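Local coordinates for microcin B17-processing protein McbC (Escherichia coli str. K-12 substr. MG1655, PDB 6GRH) that acts as a flavin mononucleotide-binding oxidoreductase required to process the inactive microcin B17 precursor into the active antibiotic peptide, at residues P17-I22 and K197-Y202; Y191-E196 and M209-T214. All coordinates share one frame; numbering follows the deposited sequence. Where two conformers were deposited one is given.

In the fold
From the N terminus, helix 17-27 is the first element used. Interaction 1 bridges 174 residues to bring it against helix 195-199, closing a very long loop that contains most of the central antiparallel sheet. Interaction 2 closes a much shorter one: strand 187-194 ends directly in helix 195-199, and after a four-residue connection helix 204-227 turns back over the strand. The segments alternate along the chain, so the two contacts cross. Helix 195-199 serves both, with Leu20 packing on Phe195 and Glu196, and Ala198 on Ala210 and Ile193. Together they join helix 17-27, the sheet and the helix that carries Met209 of the flavin pocket.

Interaction 1 (P17-I22 and K197-Y202); sequences PEVLAI and KALFKY. With EDO (1,2-ethanediol), chain P.
Leu199 swings its CG beside its own backbone N (chi1 -62°), which carries both methyls toward helix 17-27, while Val19 answers with CG1 set opposite its backbone N (chi1 175°). This apolar seam lays helix 17-27 against the short helix 195-199, which follows a sheet strand of the nitroreductase fold. The two branches of Leu199 divide the work. CD2 of Leu199 meets CG1 of Val19 at 4.2 Å, the side chains sliding past each other in opposite directions; CD1 of Leu199 touches CD1 of Leu20 at 3.9 Å, where the two leucines cross at nearly a right angle. A forked leucine suits this place because one residue can engage two successive residues of the opposing helix. Val19, branched at CB, keeps its methyls close to the backbone, and Leu20 reaches farther, onto Phe195 and Glu196 as well. All three are buried, and no hydrogen bond crosses the seam. The other side of helix 17-27 faces McbB, where Glu18 binds the backbone N atoms of Arg210 and Asn211 of that chain.

Beyond Leu199 the chain leaves the seam, and Lys201 and Tyr202 extend side by side away from it. The lysine CG lies over the centre of one face of the tyrosine ring, 3.8 Å above its plane. The two polar ends then meet beside a 1,2-ethanediol, probably from the crystallisation liquor, as Lys201 NZ donates a hydrogen bond of 2.8 Å to Tyr202 OH.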
ATOM      1  N   PRO D  17      -0.186  -4.403  14.726  1.00 27.15           N
ATOM      2  CA  PRO D  17       0.413  -5.234  13.672  1.00 27.60           C
ATOM      3  C   PRO D  17       0.089  -4.743  12.254  1.00 27.43           C
ATOM      4  O   PRO D  17       0.811  -5.053  11.339  1.00 25.53           O
ATOM      5  CB  PRO D  17      -0.219  -6.622  13.905  1.00 28.25           C
ATOM      6  CG  PRO D  17      -1.493  -6.329  14.601  1.00 28.20           C
ATOM      7  CD  PRO D  17      -1.258  -5.121  15.441  1.00 27.86           C
ATOM      8  N   GLU D  18      -0.996  -4.001  12.109  1.00 28.37           N
ATOM      9  CA  GLU D  18      -1.340  -3.396  10.831  1.00 29.12           C
ATOM     10  C   GLU D  18      -0.337  -2.279  10.495  1.00 27.01           C
ATOM     11  O   GLU D  18       0.169  -2.211   9.380  1.00 25.90           O
ATOM     12  CB  GLU D  18      -2.768  -2.864  10.866  1.00 31.53           C
ATOM     13  CG  GLU D  18      -3.284  -2.352   9.521  1.00 34.68           C
ATOM     14  CD  GLU D  18      -3.814  -3.452   8.600  1.00 38.45           C
ATOM     15  OE1 GLU D  18      -3.792  -4.654   8.975  1.00 42.89           O
ATOM     16  OE2 GLU D  18      -4.287  -3.114   7.487  1.00 41.49           O
ATOM     17  N   VAL D  19      -0.037  -1.433  11.477  1.00 24.77           N
ATOM     18  CA  VAL D  19       0.918  -0.358  11.294  1.00 23.43           C
ATOM     19  C   VAL D  19       2.291  -0.958  10.949  1.00 22.77           C
ATOM     20  O   VAL D  19       2.939  -0.532   9.988  1.00 21.62           O
ATOM     21  CB  VAL D  19       0.998   0.529  12.542  1.00 23.24           C
ATOM     22  CG1 VAL D  19       2.063   1.579  12.406  1.00 23.22           C
ATOM     23  CG2 VAL D  19      -0.340   1.225  12.764  1.00 23.78           C
ATOM     24  N   LEU D  20       2.718  -1.945  11.732  1.00 22.31           N
ATOM     25  CA  LEU D  20       4.008  -2.568  11.511  1.00 22.15           C
ATOM     26  C   LEU D  20       4.158  -3.126  10.098  1.00 22.03           C
ATOM     27  O   LEU D  20       5.177  -2.880   9.455  1.00 21.93           O
ATOM     28  CB  LEU D  20       4.259  -3.645  12.536  1.00 22.66           C
ATOM     29  CG  LEU D  20       5.585  -4.374  12.447  1.00 23.16           C
ATOM     30  CD1 LEU D  20       6.720  -3.384  12.654  1.00 23.39           C
ATOM     31  CD2 LEU D  20       5.609  -5.452  13.519  1.00 24.23           C
ATOM     32  N   ALA D  21       3.164  -3.873   9.636  1.00 22.46           N
ATOM     33  CA  ALA D  21       3.202  -4.485   8.306  1.00 23.10           C
ATOM     34  C   ALA D  21       3.217  -3.452   7.202  1.00 22.70           C
ATOM     35  O   ALA D  21       3.997  -3.571   6.274  1.00 21.81           O
ATOM     36  CB  ALA D  21       2.021  -5.433   8.110  1.00 24.38           C
ATOM     37  N   ILE D  22       2.374  -2.425   7.327  1.00 21.98           N
ATOM     38  CA  ILE D  22       2.302  -1.378   6.317  1.00 22.22           C
ATOM     39  C   ILE D  22       3.616  -0.609   6.230  1.00 22.46           C
ATOM     40  O   ILE D  22       4.097  -0.299   5.104  1.00 21.85           O
ATOM     41  CB  ILE D  22       1.081  -0.456   6.564  1.00 22.79           C
ATOM     42  CG1 ILE D  22      -0.200  -1.266   6.237  1.00 23.45           C
ATOM     43  CG2 ILE D  22       1.155   0.832   5.739  1.00 22.76           C
ATOM     44  CD1 ILE D  22      -1.526  -0.606   6.600  1.00 24.40           C
ATOM     45  N   LYS D 197      10.108  -0.185  18.066  1.00 25.94           N
ATOM     46  CA  LYS D 197      10.444   0.939  18.930  1.00 27.50           C
ATOM     47  C   LYS D 197      10.093   2.274  18.264  1.00 26.86           C
ATOM     48  O   LYS D 197       9.688   3.205  18.954  1.00 27.39           O
ATOM     49  CB  LYS D 197      11.907   0.923  19.319  1.00 30.28           C
ATOM     50  CG  LYS D 197      12.210   1.899  20.445  1.00 34.04           C
ATOM     51  CD  LYS D 197      13.065   1.250  21.495  1.00 37.29           C
ATOM     52  CE  LYS D 197      13.549   2.262  22.511  1.00 40.77           C
ATOM     53  NZ  LYS D 197      14.992   2.616  22.346  1.00 42.00           N
ATOM     54  N   ALA D 198      10.238   2.363  16.939  1.00 24.85           N
ATOM     55  CA  ALA D 198       9.825   3.586  16.211  1.00 24.70           C
ATOM     56  C   ALA D 198       8.306   3.774  16.117  1.00 24.08           C
ATOM     57  O   ALA D 198       7.837   4.904  15.989  1.00 24.49           O
ATOM     58  CB  ALA D 198      10.434   3.611  14.816  1.00 24.08           C
ATOM     59  N   LEU D 199       7.541   2.687  16.162  1.00 23.44           N
ATOM     60  CA  LEU D 199       6.114   2.736  15.872  1.00 23.27           C
ATOM     61  C   LEU D 199       5.191   2.666  17.093  1.00 23.72           C
ATOM     62  O   LEU D 199       4.041   3.122  17.027  1.00 23.28           O
ATOM     63  CB  LEU D 199       5.753   1.619  14.883  1.00 23.20           C
ATOM     64  CG  LEU D 199       6.461   1.747  13.519  1.00 22.96           C
ATOM     65  CD1 LEU D 199       6.239   0.494  12.693  1.00 23.08           C
ATOM     66  CD2 LEU D 199       5.971   2.942  12.745  1.00 23.23           C
ATOM     67  N   PHE D 200       5.670   2.083  18.193  1.00 24.21           N
ATOM     68  CA  PHE D 200       4.750   1.681  19.254  1.00 24.75           C
ATOM     69  C   PHE D 200       3.991   2.828  19.917  1.00 25.15           C
ATOM     70  O   PHE D 200       2.854   2.630  20.292  1.00 24.98           O
ATOM     71  CB  PHE D 200       5.401   0.760  20.292  1.00 25.04           C
ATOM     72  CG  PHE D 200       6.229   1.454  21.319  1.00 24.95           C
ATOM     73  CD1 PHE D 200       7.368   2.148  20.970  1.00 24.66           C
ATOM     74  CD2 PHE D 200       5.892   1.365  22.653  1.00 25.93           C
ATOM     75  CE1 PHE D 200       8.149   2.735  21.919  1.00 25.33           C
ATOM     76  CE2 PHE D 200       6.669   1.971  23.616  1.00 26.17           C
ATOM     77  CZ  PHE D 200       7.785   2.672  23.249  1.00 25.74           C
ATOM     78  N   LYS D 201       4.607   4.001  20.040  1.00 25.54           N
ATOM     79  CA  LYS D 201       3.948   5.150  20.660  1.00 25.98           C
ATOM     80  C   LYS D 201       3.147   6.031  19.689  1.00 26.32           C
ATOM     81  O   LYS D 201       1.971   6.398  19.962  1.00 26.59           O
ATOM     82  CB  LYS D 201       4.986   6.032  21.385  1.00 26.58           C
ATOM     83  CG  LYS D 201       4.349   7.222  22.126  1.00 27.37           C
ATOM     84  CD  LYS D 201       5.328   8.044  22.944  1.00 28.16           C
ATOM     85  CE  LYS D 201       4.625   9.209  23.640  1.00 28.71           C
ATOM     86  NZ  LYS D 201       5.602  10.160  24.193  1.00 29.28           N
ATOM     87  N   TYR D 202       3.815   6.449  18.619  1.00 26.52           N
ATOM     88  CA  TYR D 202       3.288   7.436  17.678  1.00 27.44           C
ATOM     89  C   TYR D 202       2.694   6.870  16.388  1.00 27.01           C
ATOM     90  O   TYR D 202       2.219   7.657  15.541  1.00 27.58           O
ATOM     91  CB  TYR D 202       4.397   8.411  17.291  1.00 28.15           C
ATOM     92  CG  TYR D 202       4.922   9.180  18.470  1.00 29.32           C
ATOM     93  CD1 TYR D 202       4.093  10.061  19.158  1.00 30.57           C
ATOM     94  CD2 TYR D 202       6.221   9.014  18.914  1.00 29.65           C
ATOM     95  CE1 TYR D 202       4.558  10.776  20.260  1.00 32.39           C
ATOM     96  CE2 TYR D 202       6.697   9.730  20.019  1.00 31.73           C
ATOM     97  CZ  TYR D 202       5.865  10.601  20.674  1.00 32.13           C
ATOM     98  OH  TYR D 202       6.309  11.308  21.775  1.00 34.60           O
TER
HETATM   99  C1  EDO P 402       6.751  14.348  24.069  1.00 42.72           C
HETATM  100  O1  EDO P 402       7.095  13.064  24.578  1.00 44.09           O
HETATM  101  C2  EDO P 402       6.938  14.311  22.571  1.00 41.38           C
HETATM  102  O2  EDO P 402       8.318  14.115  22.239  1.00 39.55           O

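Interaction 2 (Y191-E196 and M209-T214); sequences YCIIFE and MALMET
Thr214, Ile193 and Tyr191 bury the most surface where helix 204-227 lies over strand 187-194; the axes of segments 191-194 and 209-214 come within 9.3 Å and run nearly antiparallel (161°). At one end the CG2 methyl of Thr214 presses on Tyr191 CB at 3.6 Å and approaches the ring obliquely at its CG. Threonine suits a buried helix position because its two branches do different jobs: with chi1 at -56°, OG1 lies beside the backbone N and turns back to the helix, leaving the methyl for the tyrosine. Thr214 OG1 donates to Ala210 O at 3.0 Å, tilted from the carbonyl plane, while Thr214 N reaches the same oxygen from the opposite face. The hydroxyl is therefore satisfied without any partner on the strand.

One turn earlier in the helix, Ala210 receives Ile193, whose CD1 meets Ala210 CB at 3.7 Å. The small alanine lets the isoleucine tip come close to the helix backbone. Leu211 adds a looser touch at the side, its CD1 standing 4.2 Å from Ile193 CD1. Tyr191, meanwhile, uses its CB and ring for packing, also against Met217 and Tyr218 farther along the helix, and sends its OH to a hydrogen bond with Gln260.

Leu211 also packs on Leu211 of the second subunit, and Met209 touches the flavin. A long helix that covers the antiparallel sheet on one side and meets its dimer mate on another, close to the flavin site, is a hallmark of the nitroreductase fold.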
ATOM      1  N   TYR D 191      23.614   2.851  10.856  1.00 26.74           N
ATOM      2  CA  TYR D 191      22.509   3.341  11.662  1.00 26.16           C
ATOM      3  C   TYR D 191      21.286   2.511  11.325  1.00 25.79           C
ATOM      4  O   TYR D 191      20.907   2.443  10.155  1.00 25.15           O
ATOM      5  CB  TYR D 191      22.237   4.826  11.376  1.00 25.52           C
ATOM      6  CG  TYR D 191      23.400   5.716  11.631  1.00 26.10           C
ATOM      7  CD1 TYR D 191      23.522   6.400  12.844  1.00 26.48           C
ATOM      8  CD2 TYR D 191      24.422   5.873  10.667  1.00 26.35           C
ATOM      9  CE1 TYR D 191      24.629   7.213  13.094  1.00 27.23           C
ATOM     10  CE2 TYR D 191      25.522   6.705  10.894  1.00 26.75           C
ATOM     11  CZ  TYR D 191      25.620   7.372  12.111  1.00 27.23           C
ATOM     12  OH  TYR D 191      26.668   8.206  12.359  1.00 27.32           O
ATOM     13  N   CYS D 192      20.672   1.901  12.340  1.00 26.10           N
ATOM     14  CA  CYS D 192      19.594   0.942  12.145  1.00 26.54           C
ATOM     15  C   CYS D 192      18.343   1.320  12.927  1.00 26.12           C
ATOM     16  O   CYS D 192      18.425   1.710  14.080  1.00 27.14           O
ATOM     17  CB  CYS D 192      20.034  -0.440  12.596  1.00 27.60           C
ATOM     18  SG  CYS D 192      21.450  -1.054  11.656  1.00 30.99           S
ATOM     19  N   ILE D 193      17.196   1.153  12.287  1.00 25.41           N
ATOM     20  CA  ILE D 193      15.903   1.383  12.895  1.00 25.01           C
ATOM     21  C   ILE D 193      15.361   0.081  13.498  1.00 24.98           C
ATOM     22  O   ILE D 193      15.333  -0.949  12.826  1.00 25.33           O
ATOM     23  CB  ILE D 193      14.876   1.941  11.889  1.00 24.93           C
ATOM     24  CG1 ILE D 193      13.567   2.313  12.613  1.00 25.54           C
ATOM     25  CG2 ILE D 193      14.591   0.996  10.724  1.00 24.42           C
ATOM     26  CD1 ILE D 193      12.585   3.003  11.704  1.00 25.86           C
ATOM     27  N   ILE D 194      14.919   0.144  14.749  1.00 25.40           N
ATOM     28  CA  ILE D 194      14.138  -0.939  15.339  1.00 25.52           C
ATOM     29  C   ILE D 194      12.673  -0.599  15.085  1.00 24.81           C
ATOM     30  O   ILE D 194      12.143   0.320  15.709  1.00 25.08           O
ATOM     31  CB  ILE D 194      14.416  -1.079  16.848  1.00 26.84           C
ATOM     32  CG1 ILE D 194      15.897  -1.363  17.062  1.00 27.96           C
ATOM     33  CG2 ILE D 194      13.537  -2.193  17.445  1.00 26.89           C
ATOM     34  CD1 ILE D 194      16.267  -1.465  18.514  1.00 30.20           C
ATOM     35  N   PHE D 195      12.013  -1.336  14.209  1.00 24.61           N
ATOM     36  CA  PHE D 195      10.679  -0.913  13.724  1.00 24.92           C
ATOM     37  C   PHE D 195       9.690  -0.699  14.845  1.00 24.47           C
ATOM     38  O   PHE D 195       9.033   0.341  14.918  1.00 23.12           O
ATOM     39  CB  PHE D 195      10.090  -1.887  12.721  1.00 25.66           C
ATOM     40  CG  PHE D 195      10.832  -1.924  11.410  1.00 26.86           C
ATOM     41  CD1 PHE D 195      10.734  -0.878  10.514  1.00 27.42           C
ATOM     42  CD2 PHE D 195      11.641  -3.007  11.087  1.00 28.20           C
ATOM     43  CE1 PHE D 195      11.405  -0.917   9.295  1.00 28.42           C
ATOM     44  CE2 PHE D 195      12.318  -3.052   9.867  1.00 29.27           C
ATOM     45  CZ  PHE D 195      12.197  -1.995   8.976  1.00 28.17           C
ATOM     46  N   GLU D 196       9.599  -1.678  15.731  1.00 24.14           N
ATOM     47  CA  GLU D 196       8.582  -1.607  16.774  1.00 24.82           C
ATOM     48  C   GLU D 196       8.844  -0.504  17.786  1.00 25.01           C
ATOM     49  O   GLU D 196       7.892   0.078  18.279  1.00 25.75           O
ATOM     50  CB  GLU D 196       8.381  -2.976  17.431  1.00 25.39           C
ATOM     51  CG  GLU D 196       7.660  -3.926  16.468  1.00 25.02           C
ATOM     52  CD  GLU D 196       7.169  -5.215  17.104  1.00 25.84           C
ATOM     53  OE1 GLU D 196       6.490  -5.156  18.162  1.00 26.64           O
ATOM     54  OE2 GLU D 196       7.411  -6.285  16.505  1.00 25.82           O
ATOM     55  N   MET D 209       9.726  10.204  12.234  0.50 26.30           N
ATOM     56  CA  MET D 209      10.572  10.681  13.346  0.50 27.27           C
ATOM     57  C   MET D 209      11.883   9.889  13.465  0.50 26.93           C
ATOM     58  O   MET D 209      12.950  10.481  13.682  0.50 27.36           O
ATOM     59  CB  MET D 209       9.816  10.659  14.700  0.50 28.74           C
ATOM     60  CG  MET D 209       8.700  11.716  14.867  0.50 29.64           C
ATOM     61  SD  MET D 209       8.052  11.946  16.559  0.50 31.72           S
ATOM     62  CE  MET D 209       6.288  12.045  16.288  0.50 31.67           C
ATOM     63  N   ALA D 210      11.808   8.566  13.315  1.00 25.81           N
ATOM     64  CA  ALA D 210      13.003   7.713  13.388  1.00 25.72           C
ATOM     65  C   ALA D 210      14.030   7.999  12.267  1.00 25.77           C
ATOM     66  O   ALA D 210      15.237   8.049  12.526  1.00 25.08           O
ATOM     67  CB  ALA D 210      12.603   6.261  13.360  1.00 25.51           C
ATOM     68  N   LEU D 211      13.533   8.213  11.049  1.00 25.65           N
ATOM     69  CA  LEU D 211      14.390   8.546   9.898  1.00 26.56           C
ATOM     70  C   LEU D 211      15.061   9.904  10.071  1.00 26.54           C
ATOM     71  O   LEU D 211      16.231  10.029   9.835  1.00 25.87           O
ATOM     72  CB  LEU D 211      13.606   8.463   8.572  1.00 26.15           C
ATOM     73  CG  LEU D 211      13.640   7.084   7.911  1.00 26.47           C
ATOM     74  CD1 LEU D 211      13.206   5.937   8.801  1.00 27.36           C
ATOM     75  CD2 LEU D 211      12.758   7.080   6.674  1.00 26.57           C
ATOM     76  N   MET D 212      14.316  10.896  10.555  1.00 26.77           N
ATOM     77  CA  MET D 212      14.895  12.183  10.877  1.00 27.41           C
ATOM     78  C   MET D 212      15.959  12.078  11.967  1.00 27.26           C
ATOM     79  O   MET D 212      17.034  12.660  11.851  1.00 26.84           O
ATOM     80  CB  MET D 212      13.801  13.216  11.209  1.00 28.32           C
ATOM     81  CG  MET D 212      12.974  13.546   9.981  1.00 28.63           C
ATOM     82  SD  MET D 212      11.719  14.804  10.254  1.00 30.69           S
ATOM     83  CE  MET D 212      10.687  14.063  11.492  1.00 30.73           C
ATOM     84  N   GLU D 213      15.690  11.287  12.987  1.00 26.94           N
ATOM     85  CA  GLU D 213      16.647  11.080  14.040  1.00 28.02           C
ATOM     86  C   GLU D 213      17.965  10.520  13.545  1.00 26.62           C
ATOM     87  O   GLU D 213      19.008  10.946  13.981  1.00 26.64           O
ATOM     88  CB  GLU D 213      16.058  10.186  15.112  1.00 29.16           C
ATOM     89  CG  GLU D 213      16.998   9.842  16.238  1.00 30.55           C
ATOM     90  CD  GLU D 213      16.296   9.027  17.305  1.00 32.76           C
ATOM     91  OE1 GLU D 213      15.109   9.364  17.614  1.00 33.25           O
ATOM     92  OE2 GLU D 213      16.933   8.056  17.819  1.00 33.06           O
ATOM     93  N   THR D 214      17.906   9.602  12.609  1.00 26.07           N
ATOM     94  CA  THR D 214      19.102   9.040  11.978  1.00 26.05           C
ATOM     95  C   THR D 214      20.001  10.111  11.357  1.00 26.19           C
ATOM     96  O   THR D 214      21.209  10.078  11.522  1.00 25.79           O
ATOM     97  CB  THR D 214      18.679   8.003  10.933  1.00 26.30           C
ATOM     98  OG1 THR D 214      17.856   7.024  11.592  1.00 25.78           O
ATOM     99  CG2 THR D 214      19.871   7.336  10.312  1.00 26.46           C
TER